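Local coordinates for protein CdnC (Chryseobacterium gregarium DSM 19109, PDB 7MGV) that installs single and bicyclic omega-ester macrocycles in a ribosomally made precursor peptide, acting as an ATP-grasp ligase, at residues 176-181 / 224-229; 183-188 / 205-210. All coordinates share one frame; numbering follows the deposited sequence.

Contact 1 of 2, residues 176-181 / 224-229; sequences RFIVKH and MQFQKK. With ADP (adenosine-5'-diphosphate), chain F.
Gln-227 and Lys-228 both hold the exocyclic amino group of ADP. Its N6 donates to the side-chain OE1 of Gln-227 at 2.9 Å, in a fairly straight bond of 163°. It also donates to the backbone O of Lys-228, in a more bent bond. OE1 of Gln-227 accepts a second hydrogen bond, from NZ of Lys-187. Two donors on OE1, and a weak bond from NE2 to OG1 of Thr-165, restrain the amide. Beyond CG the Gln-227 chain is extended, and this carries the amide out to the adenine.

Phe-226, on the other face of the strand, points its CB toward helix 171-181. The CB of Phe-177 in turn points toward the strand, and CG anti to the backbone N (chi1 -180°) brings the ring up to Phe-226 and Lys-228. CE1 of Phe-177 packs 4.0 Å from CB of Phe-226, and the rim of the ring lies near the backbone N of Lys-228. Within the helix, CD2 of His-181 sits 3.3 Å above the Phe-177 ring plane, offset toward its rim. Ile-178 extends its CD1 to 3.8 Å from CE2 of Phe-226, oblique to that ring. The aliphatic part of Lys-228 packs against His-181, with CD of Lys-228 3.8 Å from CB of His-181. NE2 of His-181 is hydrogen-bonded to Gln-69 of the second subunit.

The strand thus separates a packed helix from the nucleotide, consistent with an ATP-grasp fold in which adenine lies between two antiparallel sheets. Helix 171-181 runs nearly parallel to strand 224-228, at 13° and with 9.3 Å between the axes of the short segments. Strand 224-228 lies between strands 165-168 and 184-187. Phe-177 also reaches Cys-166 and Val-184 on these neighbours, and Ile-178 packs against Val-208.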
# COMPACT_ATOMS: atom_id res chain seq x y z
N ARG A 176 21.09 -13.94 20.74
CA ARG A 176 20.38 -14.58 21.85
C ARG A 176 19.32 -15.55 21.33
O ARG A 176 19.21 -16.68 21.80
CB ARG A 176 19.77 -13.51 22.74
CG ARG A 176 18.72 -14.00 23.72
CD ARG A 176 18.18 -12.85 24.56
NE ARG A 176 19.19 -12.33 25.49
CZ ARG A 176 19.93 -11.25 25.27
NH1 ARG A 176 19.79 -10.56 24.15
NH2 ARG A 176 20.82 -10.87 26.18
N PHE A 177 18.55 -15.11 20.33
CA PHE A 177 17.53 -15.97 19.74
C PHE A 177 18.14 -17.23 19.13
O PHE A 177 17.61 -18.34 19.31
CB PHE A 177 16.75 -15.18 18.68
CG PHE A 177 15.65 -15.96 18.01
CD1 PHE A 177 15.90 -16.67 16.84
CD2 PHE A 177 14.37 -15.97 18.54
CE1 PHE A 177 14.89 -17.38 16.22
CE2 PHE A 177 13.36 -16.68 17.92
CZ PHE A 177 13.62 -17.38 16.76
N ILE A 178 19.26 -17.08 18.43
CA ILE A 178 19.88 -18.22 17.75
C ILE A 178 20.45 -19.21 18.76
O ILE A 178 20.27 -20.42 18.62
CB ILE A 178 20.96 -17.73 16.76
CG1 ILE A 178 20.31 -16.95 15.61
CG2 ILE A 178 21.74 -18.91 16.21
CD1 ILE A 178 21.26 -16.00 14.91
N VAL A 179 21.14 -18.72 19.79
CA VAL A 179 21.68 -19.63 20.79
C VAL A 179 20.56 -20.27 21.59
O VAL A 179 20.71 -21.38 22.11
CB VAL A 179 22.71 -18.94 21.70
CG1 VAL A 179 23.77 -18.23 20.88
CG2 VAL A 179 22.03 -17.96 22.65
N LYS A 180 19.41 -19.59 21.71
CA LYS A 180 18.29 -20.19 22.42
C LYS A 180 17.67 -21.33 21.61
O LYS A 180 17.48 -22.44 22.12
CB LYS A 180 17.24 -19.13 22.75
CG LYS A 180 16.05 -19.64 23.54
CD LYS A 180 15.02 -18.55 23.74
CE LYS A 180 13.69 -19.11 24.23
NZ LYS A 180 13.79 -19.66 25.61
N HIS A 181 17.38 -21.09 20.34
CA HIS A 181 16.64 -22.08 19.56
C HIS A 181 17.54 -23.05 18.81
O HIS A 181 17.07 -24.11 18.39
CB HIS A 181 15.68 -21.37 18.61
CG HIS A 181 14.65 -20.54 19.32
ND1 HIS A 181 13.47 -21.06 19.78
CD2 HIS A 181 14.66 -19.24 19.68
CE1 HIS A 181 12.77 -20.11 20.38
NE2 HIS A 181 13.47 -18.99 20.34
N MET A 224 16.67 -8.68 9.37
CA MET A 224 16.45 -10.01 8.84
C MET A 224 15.42 -10.71 9.71
O MET A 224 15.20 -10.33 10.87
CB MET A 224 17.76 -10.81 8.78
CG MET A 224 17.66 -12.16 8.08
SD MET A 224 17.88 -12.04 6.30
CE MET A 224 19.43 -12.91 6.10
N GLN A 225 14.76 -11.73 9.14
CA GLN A 225 13.73 -12.49 9.82
C GLN A 225 14.30 -13.86 10.16
O GLN A 225 14.54 -14.68 9.27
CB GLN A 225 12.49 -12.61 8.94
CG GLN A 225 11.32 -13.35 9.54
CD GLN A 225 10.09 -13.31 8.65
OE1 GLN A 225 10.11 -12.70 7.58
NE2 GLN A 225 9.02 -13.95 9.09
N PHE A 226 14.55 -14.11 11.44
CA PHE A 226 15.05 -15.38 11.93
C PHE A 226 13.89 -16.24 12.41
O PHE A 226 12.91 -15.73 12.97
CB PHE A 226 16.06 -15.19 13.06
CG PHE A 226 17.28 -14.43 12.65
CD1 PHE A 226 17.29 -13.04 12.66
CD2 PHE A 226 18.43 -15.09 12.25
CE1 PHE A 226 18.42 -12.34 12.29
CE2 PHE A 226 19.56 -14.40 11.87
CZ PHE A 226 19.55 -13.02 11.89
N GLN A 227 14.00 -17.55 12.19
CA GLN A 227 12.93 -18.46 12.57
C GLN A 227 13.51 -19.79 13.00
O GLN A 227 14.50 -20.25 12.43
CB GLN A 227 11.95 -18.67 11.41
CG GLN A 227 10.66 -17.89 11.54
CD GLN A 227 9.67 -18.24 10.45
OE1 GLN A 227 9.98 -19.00 9.53
NE2 GLN A 227 8.47 -17.68 10.54
N LYS A 228 12.89 -20.40 14.00
CA LYS A 228 13.23 -21.77 14.35
C LYS A 228 13.00 -22.67 13.14
O LYS A 228 11.96 -22.59 12.48
CB LYS A 228 12.39 -22.24 15.54
CG LYS A 228 12.53 -23.73 15.85
CD LYS A 228 13.27 -23.95 17.16
CE LYS A 228 13.56 -25.42 17.39
NZ LYS A 228 14.52 -25.95 16.39
N LYS A 229 13.98 -23.51 12.84
CA LYS A 229 13.87 -24.40 11.69
C LYS A 229 12.91 -25.54 12.02
O LYS A 229 13.16 -26.32 12.95
CB LYS A 229 15.24 -24.96 11.29
CG LYS A 229 15.18 -25.79 10.01
CD LYS A 229 16.53 -26.39 9.66
CE LYS A 229 16.58 -27.87 10.00
NZ LYS A 229 16.61 -28.72 8.78
PB ADP F . 11.59 -20.81 -3.00
O1B ADP F . 10.48 -20.40 -2.06
O2B ADP F . 11.82 -19.85 -4.15
O3B ADP F . 11.57 -22.27 -3.38
PA ADP F . 12.90 -19.72 -0.80
O1A ADP F . 12.10 -18.47 -1.09
O2A ADP F . 14.29 -19.63 -0.23
O3A ADP F . 12.92 -20.67 -2.10
O5' ADP F . 12.01 -20.64 0.16
C5' ADP F . 12.17 -20.61 1.57
C4' ADP F . 12.18 -22.05 2.05
O4' ADP F . 12.54 -22.10 3.43
C3' ADP F . 10.82 -22.71 1.90
O3' ADP F . 10.91 -23.80 0.99
C2' ADP F . 10.45 -23.22 3.27
O2' ADP F . 10.10 -24.61 3.21
C1' ADP F . 11.70 -23.02 4.12
N9 ADP F . 11.33 -22.47 5.44
C8 ADP F . 10.73 -21.28 5.66
N7 ADP F . 10.53 -21.08 6.99
C5 ADP F . 11.02 -22.15 7.63
C6 ADP F . 11.13 -22.59 9.04
N6 ADP F . 10.68 -21.81 10.05
N1 ADP F . 11.71 -23.79 9.29
C2 ADP F . 12.17 -24.57 8.29
N3 ADP F . 12.10 -24.24 6.99
C4 ADP F . 11.54 -23.07 6.61

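Contact 2 of 2, residues 183-188 / 205-210. With ADP (adenosine-5'-diphosphate), chain F.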
# COMPACT_ATOMS: atom_id res chain seq x y z
N ASP A 183 18.62 -23.95 16.16
CA ASP A 183 18.44 -24.39 14.78
C ASP A 183 17.56 -23.34 14.10
O ASP A 183 16.33 -23.43 14.12
CB ASP A 183 17.83 -25.78 14.69
CG ASP A 183 18.89 -26.87 14.57
OD1 ASP A 183 19.81 -26.71 13.75
OD2 ASP A 183 18.79 -27.87 15.31
N VAL A 184 18.20 -22.34 13.51
CA VAL A 184 17.53 -21.14 13.04
C VAL A 184 17.84 -20.94 11.57
O VAL A 184 19.00 -21.00 11.16
CB VAL A 184 17.94 -19.90 13.86
CG1 VAL A 184 17.20 -18.67 13.37
CG2 VAL A 184 17.67 -20.14 15.34
N VAL A 185 16.81 -20.70 10.78
CA VAL A 185 16.95 -20.23 9.41
C VAL A 185 16.78 -18.72 9.41
O VAL A 185 16.14 -18.14 10.30
CB VAL A 185 15.92 -20.91 8.47
CG1 VAL A 185 16.02 -22.42 8.58
CG2 VAL A 185 14.51 -20.43 8.78
N ALA A 186 17.38 -18.08 8.42
CA ALA A 186 17.28 -16.64 8.25
C ALA A 186 16.76 -16.35 6.85
O ALA A 186 17.30 -16.87 5.86
CB ALA A 186 18.63 -15.95 8.47
N LYS A 187 15.72 -15.53 6.76
CA LYS A 187 15.16 -15.16 5.48
C LYS A 187 14.90 -13.66 5.44
O LYS A 187 14.71 -13.01 6.47
CB LYS A 187 13.87 -15.94 5.17
CG LYS A 187 12.85 -15.96 6.29
CD LYS A 187 11.75 -16.99 6.01
CE LYS A 187 10.65 -16.94 7.07
NZ LYS A 187 9.79 -18.15 7.03
N MET A 188 14.93 -13.12 4.23
CA MET A 188 14.47 -11.76 4.00
C MET A 188 12.97 -11.77 3.73
O MET A 188 12.41 -12.76 3.26
CB MET A 188 15.20 -11.13 2.81
CG MET A 188 16.65 -11.56 2.63
SD MET A 188 17.29 -11.05 1.02
CE MET A 188 17.25 -9.27 1.17
N THR A 205 16.75 -18.90 1.81
CA THR A 205 16.59 -19.22 3.22
C THR A 205 17.56 -20.32 3.60
O THR A 205 17.56 -21.40 3.00
CB THR A 205 15.15 -19.65 3.50
OG1 THR A 205 14.25 -18.60 3.10
CG2 THR A 205 14.96 -19.93 4.99
N ASN A 206 18.41 -20.05 4.59
CA ASN A 206 19.44 -20.99 4.98
C ASN A 206 19.63 -20.92 6.49
O ASN A 206 19.32 -19.91 7.13
CB ASN A 206 20.76 -20.72 4.25
CG ASN A 206 21.60 -21.97 4.09
OD1 ASN A 206 21.13 -23.09 4.33
ND2 ASN A 206 22.85 -21.80 3.69
N VAL A 207 20.16 -22.01 7.05
CA VAL A 207 20.37 -22.08 8.49
C VAL A 207 21.52 -21.16 8.89
O VAL A 207 22.47 -20.94 8.12
CB VAL A 207 20.63 -23.53 8.93
CG1 VAL A 207 19.38 -24.37 8.75
CG2 VAL A 207 21.80 -24.12 8.16
N VAL A 208 21.43 -20.62 10.10
CA VAL A 208 22.49 -19.80 10.67
C VAL A 208 23.48 -20.74 11.35
O VAL A 208 23.18 -21.33 12.39
CB VAL A 208 21.94 -18.77 11.65
CG1 VAL A 208 23.07 -18.03 12.34
CG2 VAL A 208 21.02 -17.79 10.93
N ASN A 209 24.67 -20.89 10.77
CA ASN A 209 25.70 -21.76 11.32
C ASN A 209 26.81 -20.91 11.94
O ASN A 209 26.71 -19.68 12.02
CB ASN A 209 26.22 -22.73 10.25
CG ASN A 209 26.88 -22.02 9.07
OD1 ASN A 209 27.07 -20.80 9.08
ND2 ASN A 209 27.25 -22.79 8.06
N GLU A 210 27.87 -21.59 12.38
CA GLU A 210 28.97 -20.90 13.06
C GLU A 210 29.65 -19.89 12.14
O GLU A 210 30.17 -18.87 12.62
CB GLU A 210 29.99 -21.91 13.58
CG GLU A 210 29.38 -23.06 14.36
CD GLU A 210 30.36 -23.69 15.33
OE1 GLU A 210 31.31 -24.37 14.87
OE2 GLU A 210 30.19 -23.51 16.56
PB ADP F . 11.59 -20.81 -3.00
O1B ADP F . 10.48 -20.40 -2.06
O2B ADP F . 11.82 -19.85 -4.15
O3B ADP F . 11.57 -22.27 -3.38
PA ADP F . 12.90 -19.72 -0.80
O1A ADP F . 12.10 -18.47 -1.09
O2A ADP F . 14.29 -19.63 -0.23
O3A ADP F . 12.92 -20.67 -2.10
O5' ADP F . 12.01 -20.64 0.16
C5' ADP F . 12.17 -20.61 1.57
C4' ADP F . 12.18 -22.05 2.05
O4' ADP F . 12.54 -22.10 3.43
C3' ADP F . 10.82 -22.71 1.90
O3' ADP F . 10.91 -23.80 0.99
C2' ADP F . 10.45 -23.22 3.27
O2' ADP F . 10.10 -24.61 3.21
C1' ADP F . 11.70 -23.02 4.12
N9 ADP F . 11.33 -22.47 5.44
C8 ADP F . 10.73 -21.28 5.66
N7 ADP F . 10.53 -21.08 6.99
C5 ADP F . 11.02 -22.15 7.63
C6 ADP F . 11.13 -22.59 9.04
N6 ADP F . 10.68 -21.81 10.05
N1 ADP F . 11.71 -23.79 9.29
C2 ADP F . 12.17 -24.57 8.29
N3 ADP F . 12.10 -24.24 6.99
C4 ADP F . 11.54 -23.07 6.61
O HOH W 1 20.96 -22.03 13.76
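Val-184 and Val-208 form the shorter of two backbone hydrogen bonds, from Val-208 N to Val-184 O at 2.7 Å. Ala-186 N donates to Asn-206 O at 3.0 Å. A water extends the pairing: it accepts from Val-184 N and donates to Val-208 O.

These bonds join antiparallel strands 184-187 and 199-207 of the five-stranded sheet beside the nucleotide. Val-185 and Val-207 form a non-hydrogen-bonded pair, and Ala-186 and Asn-206 a hydrogen-bonded one.

Apolar contacts lie on both faces. CG1 of Val-185 meets CG1 of Val-207 at 3.9 Å, while its CG2 lies 4.0 Å from C6 of ADP. CB of Ala-186 touches CG2 of Val-208.

Polar groups hold ADP. The Lys-187 side chain passes alongside Thr-205, extended beyond CG, and its NZ donates to N7 of ADP at 3.0 Å and to OE1 of Gln-227. A methionine in place of Lys-187 would probably leave N7 without this donor and take one of two donors from OE1 of Gln-227. Thr-205 N donates to the phosphate oxygen O2A of ADP at 3.3 Å, nearly straight at 173°; OG1 of Thr-205 adds a weak bond to the same oxygen.

Contacts 1 and 2 share one antiparallel sheet, in which strands 224-228 and 184-187 are neighbours. Their centres are 8 Å apart. Contact 1 joins a helix to the sheet and is the more buried; between its segments the packing is mostly apolar. Contact 2 is partly buried and lies within the sheet, so backbone bonds carry it. The two meet directly where Lys-229 N comes 2.7 Å from Asp-183 O, a probable hydrogen bond. Both contribute to the nucleotide site from different elements. Residues 224-229 supply groups for the amino edge of adenine. Residues 183-188 and 205-210 serve its imidazole part and the alpha-phosphate.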